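Local structure of Mono(ADP-ribosyl)transferase SpvB (Salmonella typhimurium, 2GWM) at residues A33-L43 and F53-D63; I5-A13 and D139-L150. The protein probably uses its C-terminal domain, the chain described here, to transfer ADP-ribose from NAD(+) to an arginine of host actin, blocking filament assembly. All blocks are in the same frame, centred on the assembly; numbering follows the deposited sequence.

Contact 1. Residues A33-L43 and F53-D63; sequences AKETLLSRDYL and FKNAMSVYIND. With SO4 (sulfate ion), chain B.
Leu-37 is the knob of a knobs-into-holes contact between helix 30-39 and helix 50-69, its side chain lodged among Phe-53, Ala-56, Met-57 and Tyr-60. The short segments 33-39 and 53-63 cross at 69° with their axes 10.6 Å apart. The two methyls of Leu-37 divide the work: CD1 touches Phe-53 CD1 at 3.6 Å and also meets Met-57 SD, whereas CD2 turns to Tyr-60 CB at 4.0 Å. A branched leucine suits this place because it fills two directions at once. Phe-53 has CG anti to its backbone N (chi1 176°), which brings the ring against Ala-33, Lys-34 and Leu-37. There the extended chain of Lys-34 lays CE over the ring face, 4.3 Å from its centroid, and Ala-33 CB meets the ring edge in plane. Small Ala-56 lets the turn after helix 30-39 come close, and its CB meets Leu-43 CD2 at 3.7 Å. Tyr-42 then stands across Tyr-60, whose CB lies over one face of the Tyr-42 ring, displaced toward the rim; the two ring planes are 54° apart. Tyr-42 OH donates to Asp-63 OD2 at 2.6 Å, on the anti lone pair of that oxygen. A tyrosine thus offers both an apolar face and a polar end. Arg-40, just after the helix, hydrogen-bonds a sulfate, probably from the crystallisation liquor, through NH1 and NH2. Helix 3-24 packs alongside both segments: Tyr-10 touches Tyr-60, while Gln-4 holds the other oxygen of Asp-63.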
# COMPACT_ATOMS: atom_id res chain seq x y z
N ALA A 33 -15.70 -0.41 -11.35
CA ALA A 33 -14.53 -0.45 -12.24
C ALA A 33 -14.96 0.02 -13.62
O ALA A 33 -14.32 0.88 -14.23
CB ALA A 33 -13.95 -1.84 -12.26
N LYS A 34 -16.07 -0.51 -14.10
CA LYS A 34 -16.52 -0.22 -15.46
C LYS A 34 -17.00 1.24 -15.53
O LYS A 34 -16.72 1.94 -16.50
CB LYS A 34 -17.64 -1.19 -15.85
CG LYS A 34 -17.06 -2.52 -16.13
CD LYS A 34 -18.13 -3.58 -16.41
CE LYS A 34 -17.42 -4.86 -16.96
NZ LYS A 34 -18.34 -6.04 -17.00
N GLU A 35 -17.64 1.71 -14.47
CA GLU A 35 -18.09 3.06 -14.46
C GLU A 35 -16.92 4.05 -14.52
O GLU A 35 -16.97 5.07 -15.19
CB GLU A 35 -19.06 3.33 -13.28
CG GLU A 35 -20.15 4.26 -13.60
CD GLU A 35 -21.00 3.86 -14.82
OE1 GLU A 35 -21.60 2.73 -14.89
OE2 GLU A 35 -21.08 4.70 -15.74
N THR A 36 -15.85 3.73 -13.79
CA THR A 36 -14.61 4.49 -13.85
C THR A 36 -13.99 4.53 -15.23
O THR A 36 -13.57 5.57 -15.73
CB THR A 36 -13.61 3.97 -12.82
OG1 THR A 36 -14.11 4.23 -11.49
CG2 THR A 36 -12.21 4.55 -13.06
N LEU A 37 -13.90 3.37 -15.86
CA LEU A 37 -13.33 3.32 -17.20
C LEU A 37 -14.11 4.15 -18.19
O LEU A 37 -13.53 4.82 -19.05
CB LEU A 37 -13.19 1.90 -17.65
CG LEU A 37 -12.23 1.05 -16.79
CD1 LEU A 37 -12.36 -0.40 -17.24
CD2 LEU A 37 -10.79 1.50 -16.85
N LEU A 38 -15.43 4.15 -18.04
CA LEU A 38 -16.28 4.91 -18.96
C LEU A 38 -16.08 6.40 -18.66
O LEU A 38 -15.86 7.20 -19.58
CB LEU A 38 -17.74 4.51 -18.81
CG LEU A 38 -18.75 5.49 -19.40
CD1 LEU A 38 -18.52 5.64 -20.88
CD2 LEU A 38 -20.17 5.05 -19.12
N SER A 39 -16.18 6.78 -17.39
CA SER A 39 -16.10 8.19 -17.03
C SER A 39 -14.76 8.84 -17.35
O SER A 39 -14.69 10.02 -17.62
CB SER A 39 -16.47 8.39 -15.57
OG SER A 39 -15.58 7.76 -14.71
N ARG A 40 -13.69 8.07 -17.33
CA ARG A 40 -12.38 8.60 -17.65
C ARG A 40 -11.97 8.26 -19.09
O ARG A 40 -10.81 8.44 -19.51
CB ARG A 40 -11.38 8.04 -16.64
CG ARG A 40 -11.73 8.34 -15.23
CD ARG A 40 -10.58 8.12 -14.24
NE ARG A 40 -9.45 9.03 -14.47
CZ ARG A 40 -9.36 10.29 -14.04
NH1 ARG A 40 -10.33 10.85 -13.34
NH2 ARG A 40 -8.28 11.01 -14.33
N ASP A 41 -12.95 7.77 -19.86
CA ASP A 41 -12.84 7.60 -21.33
C ASP A 41 -11.93 6.52 -21.81
O ASP A 41 -11.68 6.43 -23.02
CB ASP A 41 -12.53 8.93 -22.03
CG ASP A 41 -13.55 9.96 -21.76
OD1 ASP A 41 -14.76 9.66 -21.88
OD2 ASP A 41 -13.15 11.08 -21.35
N TYR A 42 -11.53 5.60 -20.93
CA TYR A 42 -10.82 4.45 -21.43
C TYR A 42 -11.73 3.54 -22.24
O TYR A 42 -11.25 2.79 -23.08
CB TYR A 42 -10.22 3.63 -20.27
CG TYR A 42 -9.16 4.35 -19.46
CD1 TYR A 42 -7.89 4.46 -19.92
CD2 TYR A 42 -9.46 4.91 -18.23
CE1 TYR A 42 -6.90 5.07 -19.19
CE2 TYR A 42 -8.48 5.53 -17.49
CZ TYR A 42 -7.20 5.63 -17.97
OH TYR A 42 -6.26 6.28 -17.18
N LEU A 43 -13.01 3.54 -21.96
CA LEU A 43 -13.99 2.81 -22.76
C LEU A 43 -15.12 3.71 -23.16
O LEU A 43 -15.41 4.68 -22.49
CB LEU A 43 -14.56 1.64 -21.98
CG LEU A 43 -13.53 0.54 -21.61
CD1 LEU A 43 -14.21 -0.41 -20.66
CD2 LEU A 43 -13.02 -0.15 -22.82
N PHE A 53 -12.41 -4.88 -21.33
CA PHE A 53 -12.35 -4.48 -19.92
C PHE A 53 -10.95 -4.69 -19.35
O PHE A 53 -10.37 -3.79 -18.75
CB PHE A 53 -13.34 -5.29 -19.10
CG PHE A 53 -13.27 -5.00 -17.64
CD1 PHE A 53 -13.70 -3.77 -17.14
CD2 PHE A 53 -12.74 -5.91 -16.77
CE1 PHE A 53 -13.63 -3.51 -15.81
CE2 PHE A 53 -12.65 -5.62 -15.43
CZ PHE A 53 -13.10 -4.42 -14.97
N LYS A 54 -10.41 -5.89 -19.53
CA LYS A 54 -9.08 -6.19 -19.03
C LYS A 54 -8.07 -5.21 -19.62
O LYS A 54 -7.25 -4.68 -18.92
CB LYS A 54 -8.68 -7.63 -19.41
CG LYS A 54 -7.26 -8.00 -18.97
CD LYS A 54 -6.79 -9.31 -19.41
CE LYS A 54 -5.35 -9.51 -18.93
NZ LYS A 54 -4.35 -8.98 -19.92
N ASN A 55 -8.11 -5.01 -20.94
CA ASN A 55 -7.14 -4.10 -21.59
C ASN A 55 -7.24 -2.69 -21.10
O ASN A 55 -6.24 -2.04 -20.89
CB ASN A 55 -7.24 -4.14 -23.12
CG ASN A 55 -6.83 -5.49 -23.70
OD1 ASN A 55 -6.19 -6.32 -23.04
ND2 ASN A 55 -7.19 -5.71 -24.96
N ALA A 56 -8.46 -2.20 -20.87
CA ALA A 56 -8.61 -0.86 -20.40
C ALA A 56 -8.14 -0.71 -18.95
O ALA A 56 -7.56 0.34 -18.57
CB ALA A 56 -10.09 -0.45 -20.58
N MET A 57 -8.43 -1.69 -18.11
CA MET A 57 -7.94 -1.66 -16.75
C MET A 57 -6.43 -1.59 -16.74
O MET A 57 -5.87 -0.90 -15.92
CB MET A 57 -8.36 -2.92 -16.00
CG MET A 57 -9.83 -2.89 -15.65
SD MET A 57 -10.35 -1.65 -14.42
CE MET A 57 -9.70 -2.33 -12.93
N SER A 58 -5.80 -2.33 -17.63
CA SER A 58 -4.35 -2.26 -17.73
C SER A 58 -3.84 -0.89 -18.00
O SER A 58 -2.89 -0.43 -17.38
CB SER A 58 -3.85 -3.23 -18.81
OG SER A 58 -4.16 -4.61 -18.47
N VAL A 59 -4.44 -0.21 -18.98
CA VAL A 59 -3.98 1.11 -19.29
C VAL A 59 -4.16 2.09 -18.10
O VAL A 59 -3.32 2.94 -17.82
CB VAL A 59 -4.74 1.68 -20.54
CG1 VAL A 59 -4.09 3.00 -20.94
CG2 VAL A 59 -4.71 0.71 -21.71
N TYR A 60 -5.31 2.02 -17.46
CA TYR A 60 -5.65 2.82 -16.29
C TYR A 60 -4.61 2.61 -15.15
O TYR A 60 -4.05 3.55 -14.63
CB TYR A 60 -7.03 2.37 -15.89
CG TYR A 60 -7.58 2.91 -14.58
CD1 TYR A 60 -7.40 4.23 -14.18
CD2 TYR A 60 -8.21 2.04 -13.72
CE1 TYR A 60 -7.91 4.68 -12.97
CE2 TYR A 60 -8.72 2.47 -12.50
CZ TYR A 60 -8.56 3.79 -12.14
OH TYR A 60 -9.06 4.19 -10.92
N ILE A 61 -4.34 1.36 -14.84
CA ILE A 61 -3.34 1.02 -13.82
C ILE A 61 -1.99 1.56 -14.24
O ILE A 61 -1.24 2.14 -13.44
CB ILE A 61 -3.29 -0.51 -13.62
CG1 ILE A 61 -4.59 -0.88 -12.92
CG2 ILE A 61 -2.15 -0.89 -12.73
CD1 ILE A 61 -4.89 -2.29 -13.01
N ASN A 62 -1.61 1.36 -15.50
CA ASN A 62 -0.33 1.83 -15.96
C ASN A 62 -0.26 3.33 -15.91
O ASN A 62 0.82 3.88 -15.72
CB ASN A 62 -0.08 1.32 -17.37
CG ASN A 62 0.17 -0.19 -17.42
OD1 ASN A 62 0.63 -0.76 -16.43
ND2 ASN A 62 -0.03 -0.81 -18.57
N ASP A 63 -1.39 4.03 -16.16
CA ASP A 63 -1.34 5.47 -16.06
C ASP A 63 -1.01 5.86 -14.61
O ASP A 63 -0.28 6.78 -14.39
CB ASP A 63 -2.68 6.08 -16.45
CG ASP A 63 -2.78 6.40 -17.95
OD1 ASP A 63 -1.76 6.51 -18.61
OD2 ASP A 63 -3.94 6.56 -18.41
S SO4 B . -9.40 14.48 -14.08
O1 SO4 B . -8.45 13.75 -14.91
O2 SO4 B . -9.67 13.77 -12.80
O3 SO4 B . -8.84 15.83 -13.88
O4 SO4 B . -10.67 14.62 -14.80

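Contact 2. Residues I5-A13 and D139-L150; sequences IQALRYYSA and DVAHFKGEAEML
Val-140 lies nearly perpendicular to Leu-8, with its CG1 3.7 Å from Leu-8 CG, and so presses the short 3-10 turn at 139-140 onto helix 3-24. Compact branched side chains suit this buried junction. Leu-8 and Leu-150 run antiparallel alongside one another, and Leu-150 CD2 also reaches Tyr-11 CE2 at 3.7 Å. Arg-9, extended from CG to NE, carries its guanidinium across the turn so that Val-140 CA lies over one face. Arg-9 NH1 donates to Asp-139 O at 2.9 Å, a bent bond (137°) with the oxygen tilted out of the guanidinium plane. Lys-144 NZ reaches the same oxygen from the other face of the carbonyl plane, and also donates to Ala-141 O. The two cations stand close together, but Asp-139 probably offsets their charge, through a weak bond to Lys-144 and a long salt bridge to Arg-9, whose NE pairs with Glu-1. A water in the guanidinium plane links NH1 to Val-140 O. With OG anti to its backbone N (chi1 174°), Ser-12 OG accepts a hydrogen bond from His-142 N at 2.9 Å (158°). A second water joins this hydroxyl to OE1 of Glu-148, a predicted active-site residue and the second glutamate of an ExE motif, as in arginine-specific ADP-ribosyltransferases. Beside Ser-12, Ala-13 CB sits over the His-142 ring face, 3.9 Å from the centroid; the small methyl lets the ring lie close to the helix. Helix 50-69 backs the apolar side through Ile-64, while strand 149-151 lies between strands 110-112 and 135-136, and Glu-148 OE2 bonds to Ser-111.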
# COMPACT_ATOMS: atom_id res chain seq x y z
N ILE A 5 -0.45 11.76 -13.93
CA ILE A 5 -0.61 12.35 -12.58
C ILE A 5 -2.05 12.50 -12.24
O ILE A 5 -2.47 12.24 -11.11
CB ILE A 5 0.18 13.64 -12.45
CG1 ILE A 5 1.68 13.30 -12.36
CG2 ILE A 5 -0.26 14.48 -11.24
CD1 ILE A 5 2.14 12.82 -11.09
N GLN A 6 -2.88 12.94 -13.20
CA GLN A 6 -4.28 13.08 -12.90
C GLN A 6 -4.92 11.72 -12.56
O GLN A 6 -5.80 11.65 -11.70
CB GLN A 6 -5.01 13.72 -14.08
CG GLN A 6 -4.62 15.15 -14.35
CD GLN A 6 -5.45 15.73 -15.49
OE1 GLN A 6 -6.67 15.84 -15.38
NE2 GLN A 6 -4.79 16.09 -16.59
N ALA A 7 -4.50 10.67 -13.24
CA ALA A 7 -4.98 9.33 -12.89
C ALA A 7 -4.54 8.92 -11.48
O ALA A 7 -5.33 8.37 -10.77
CB ALA A 7 -4.57 8.33 -13.90
N LEU A 8 -3.31 9.25 -11.10
CA LEU A 8 -2.84 9.00 -9.74
C LEU A 8 -3.63 9.77 -8.71
O LEU A 8 -3.96 9.25 -7.62
CB LEU A 8 -1.35 9.37 -9.64
CG LEU A 8 -0.70 9.22 -8.22
CD1 LEU A 8 -0.82 7.79 -7.75
CD2 LEU A 8 0.74 9.64 -8.36
N ARG A 9 -3.97 11.02 -9.00
CA ARG A 9 -4.86 11.78 -8.11
C ARG A 9 -6.18 11.05 -7.90
O ARG A 9 -6.67 10.93 -6.78
CB ARG A 9 -5.12 13.19 -8.66
CG ARG A 9 -3.91 14.13 -8.67
CD ARG A 9 -4.28 15.53 -9.21
NE ARG A 9 -3.15 16.43 -9.10
CZ ARG A 9 -2.75 17.05 -7.98
NH1 ARG A 9 -3.42 16.92 -6.82
NH2 ARG A 9 -1.66 17.82 -8.01
N TYR A 10 -6.75 10.52 -8.99
CA TYR A 10 -8.01 9.80 -8.89
C TYR A 10 -7.86 8.51 -8.08
O TYR A 10 -8.71 8.18 -7.28
CB TYR A 10 -8.51 9.47 -10.31
CG TYR A 10 -9.80 8.75 -10.30
CD1 TYR A 10 -10.99 9.42 -10.29
CD2 TYR A 10 -9.84 7.36 -10.31
CE1 TYR A 10 -12.18 8.74 -10.27
CE2 TYR A 10 -11.02 6.66 -10.25
CZ TYR A 10 -12.20 7.35 -10.28
OH TYR A 10 -13.43 6.71 -10.30
N TYR A 11 -6.79 7.76 -8.31
CA TYR A 11 -6.42 6.61 -7.50
C TYR A 11 -6.48 6.98 -6.02
O TYR A 11 -7.09 6.29 -5.23
CB TYR A 11 -4.99 6.15 -7.87
CG TYR A 11 -4.54 5.12 -6.88
CD1 TYR A 11 -4.83 3.78 -7.07
CD2 TYR A 11 -3.85 5.49 -5.75
CE1 TYR A 11 -4.45 2.83 -6.10
CE2 TYR A 11 -3.50 4.53 -4.78
CZ TYR A 11 -3.81 3.23 -4.95
OH TYR A 11 -3.44 2.31 -3.96
N SER A 12 -5.78 8.04 -5.67
CA SER A 12 -5.70 8.48 -4.26
C SER A 12 -7.09 8.81 -3.68
O SER A 12 -7.39 8.47 -2.55
CB SER A 12 -4.72 9.66 -4.13
OG SER A 12 -4.71 10.20 -2.82
N ALA A 13 -7.90 9.51 -4.47
CA ALA A 13 -9.22 9.91 -4.02
C ALA A 13 -10.18 8.75 -3.87
O ALA A 13 -10.94 8.66 -2.90
CB ALA A 13 -9.80 10.86 -4.99
N ASP A 139 1.34 16.75 -2.69
CA ASP A 139 0.08 17.38 -3.02
C ASP A 139 -0.74 16.57 -4.03
O ASP A 139 -1.88 16.92 -4.32
CB ASP A 139 0.30 18.76 -3.61
CG ASP A 139 -0.98 19.57 -3.65
OD1 ASP A 139 -1.60 19.75 -2.58
OD2 ASP A 139 -1.37 20.00 -4.74
N VAL A 140 -0.18 15.51 -4.55
CA VAL A 140 -0.96 14.59 -5.38
C VAL A 140 -2.00 13.86 -4.54
O VAL A 140 -3.05 13.45 -5.04
CB VAL A 140 -0.07 13.61 -6.09
CG1 VAL A 140 -0.89 12.58 -6.80
CG2 VAL A 140 0.78 14.38 -7.06
N ALA A 141 -1.72 13.68 -3.25
CA ALA A 141 -2.66 12.96 -2.39
C ALA A 141 -3.95 13.74 -2.30
O ALA A 141 -3.94 14.97 -2.20
CB ALA A 141 -2.07 12.79 -0.99
N HIS A 142 -5.07 13.03 -2.23
CA HIS A 142 -6.35 13.71 -2.19
C HIS A 142 -6.52 14.49 -0.92
O HIS A 142 -6.91 15.67 -0.96
CB HIS A 142 -7.49 12.72 -2.32
CG HIS A 142 -8.81 13.39 -2.47
ND1 HIS A 142 -9.14 14.11 -3.61
CD2 HIS A 142 -9.84 13.56 -1.61
CE1 HIS A 142 -10.35 14.62 -3.46
NE2 HIS A 142 -10.78 14.32 -2.25
N PHE A 143 -6.27 13.83 0.20
CA PHE A 143 -6.31 14.48 1.49
C PHE A 143 -4.88 14.84 1.87
O PHE A 143 -3.97 14.03 1.76
CB PHE A 143 -6.96 13.56 2.52
CG PHE A 143 -8.44 13.35 2.30
CD1 PHE A 143 -9.33 14.37 2.47
CD2 PHE A 143 -8.95 12.10 1.96
CE1 PHE A 143 -10.70 14.18 2.25
CE2 PHE A 143 -10.29 11.91 1.74
CZ PHE A 143 -11.18 12.96 1.92
N LYS A 144 -4.72 16.08 2.33
CA LYS A 144 -3.40 16.66 2.53
C LYS A 144 -2.98 16.46 3.97
O LYS A 144 -3.80 16.11 4.84
CB LYS A 144 -3.44 18.15 2.18
CG LYS A 144 -4.21 18.48 0.90
CD LYS A 144 -3.60 17.87 -0.36
CE LYS A 144 -4.60 18.01 -1.53
NZ LYS A 144 -4.07 17.78 -2.88
N GLY A 145 -1.69 16.63 4.24
CA GLY A 145 -1.22 16.69 5.62
C GLY A 145 -1.04 15.34 6.29
O GLY A 145 -0.98 15.25 7.52
N GLU A 146 -0.96 14.29 5.49
CA GLU A 146 -0.57 12.98 5.98
C GLU A 146 0.36 12.44 4.92
O GLU A 146 -0.06 12.12 3.80
CB GLU A 146 -1.77 12.05 6.27
CG GLU A 146 -2.81 11.84 5.14
CD GLU A 146 -4.18 12.54 5.37
OE1 GLU A 146 -4.22 13.78 5.59
OE2 GLU A 146 -5.21 11.84 5.31
N ALA A 147 1.65 12.49 5.23
CA ALA A 147 2.66 11.98 4.33
C ALA A 147 2.36 10.56 3.94
O ALA A 147 1.95 9.74 4.74
CB ALA A 147 4.05 12.08 4.95
N GLU A 148 2.55 10.30 2.65
CA GLU A 148 2.31 8.96 2.12
C GLU A 148 3.36 8.68 1.10
O GLU A 148 3.52 9.46 0.16
CB GLU A 148 0.92 8.89 1.52
CG GLU A 148 0.56 7.53 0.98
CD GLU A 148 -0.90 7.42 0.57
OE1 GLU A 148 -1.62 8.47 0.55
OE2 GLU A 148 -1.27 6.28 0.23
N MET A 149 4.01 7.53 1.24
CA MET A 149 4.88 7.00 0.20
C MET A 149 4.15 5.81 -0.42
O MET A 149 3.82 4.84 0.27
CB MET A 149 6.19 6.49 0.81
CG MET A 149 6.95 5.73 -0.21
SD MET A 149 8.69 5.69 0.06
CE MET A 149 8.74 7.18 -0.77
N LEU A 150 3.82 5.92 -1.71
CA LEU A 150 3.08 4.89 -2.40
C LEU A 150 4.07 4.15 -3.31
O LEU A 150 4.95 4.75 -3.92
CB LEU A 150 1.97 5.55 -3.26
CG LEU A 150 1.02 4.55 -3.89
CD1 LEU A 150 0.14 3.92 -2.92
CD2 LEU A 150 0.14 5.30 -4.90
O HOH W 1 -5.23 15.15 -5.65
O HOH W 2 -3.87 8.90 -0.70

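In the fold
Helix 3-24 joins the two contacts, whose centres lie 19 Å apart. Along the chain, contact 1 is nested inside the loop that contact 2 closes. Tyr-10 points away from segment 139-150, and its hydroxyl and ring meet contact 1: Tyr-10 OH lies 2.8 Å from Thr-36 OG1, a probable hydrogen bond, and Tyr-10 CD1 packs 3.4 Å from Arg-40 NH1. Contact 1 is packing within the helical part, away from the predicted active site. Contact 2 brings the same helix to that site: contact 2 contains Glu-148, and the Leu-150 side chain lies about 4 Å from that of Ser-111 and about 8 Å from that of Arg-81, the other predicted active-site residues.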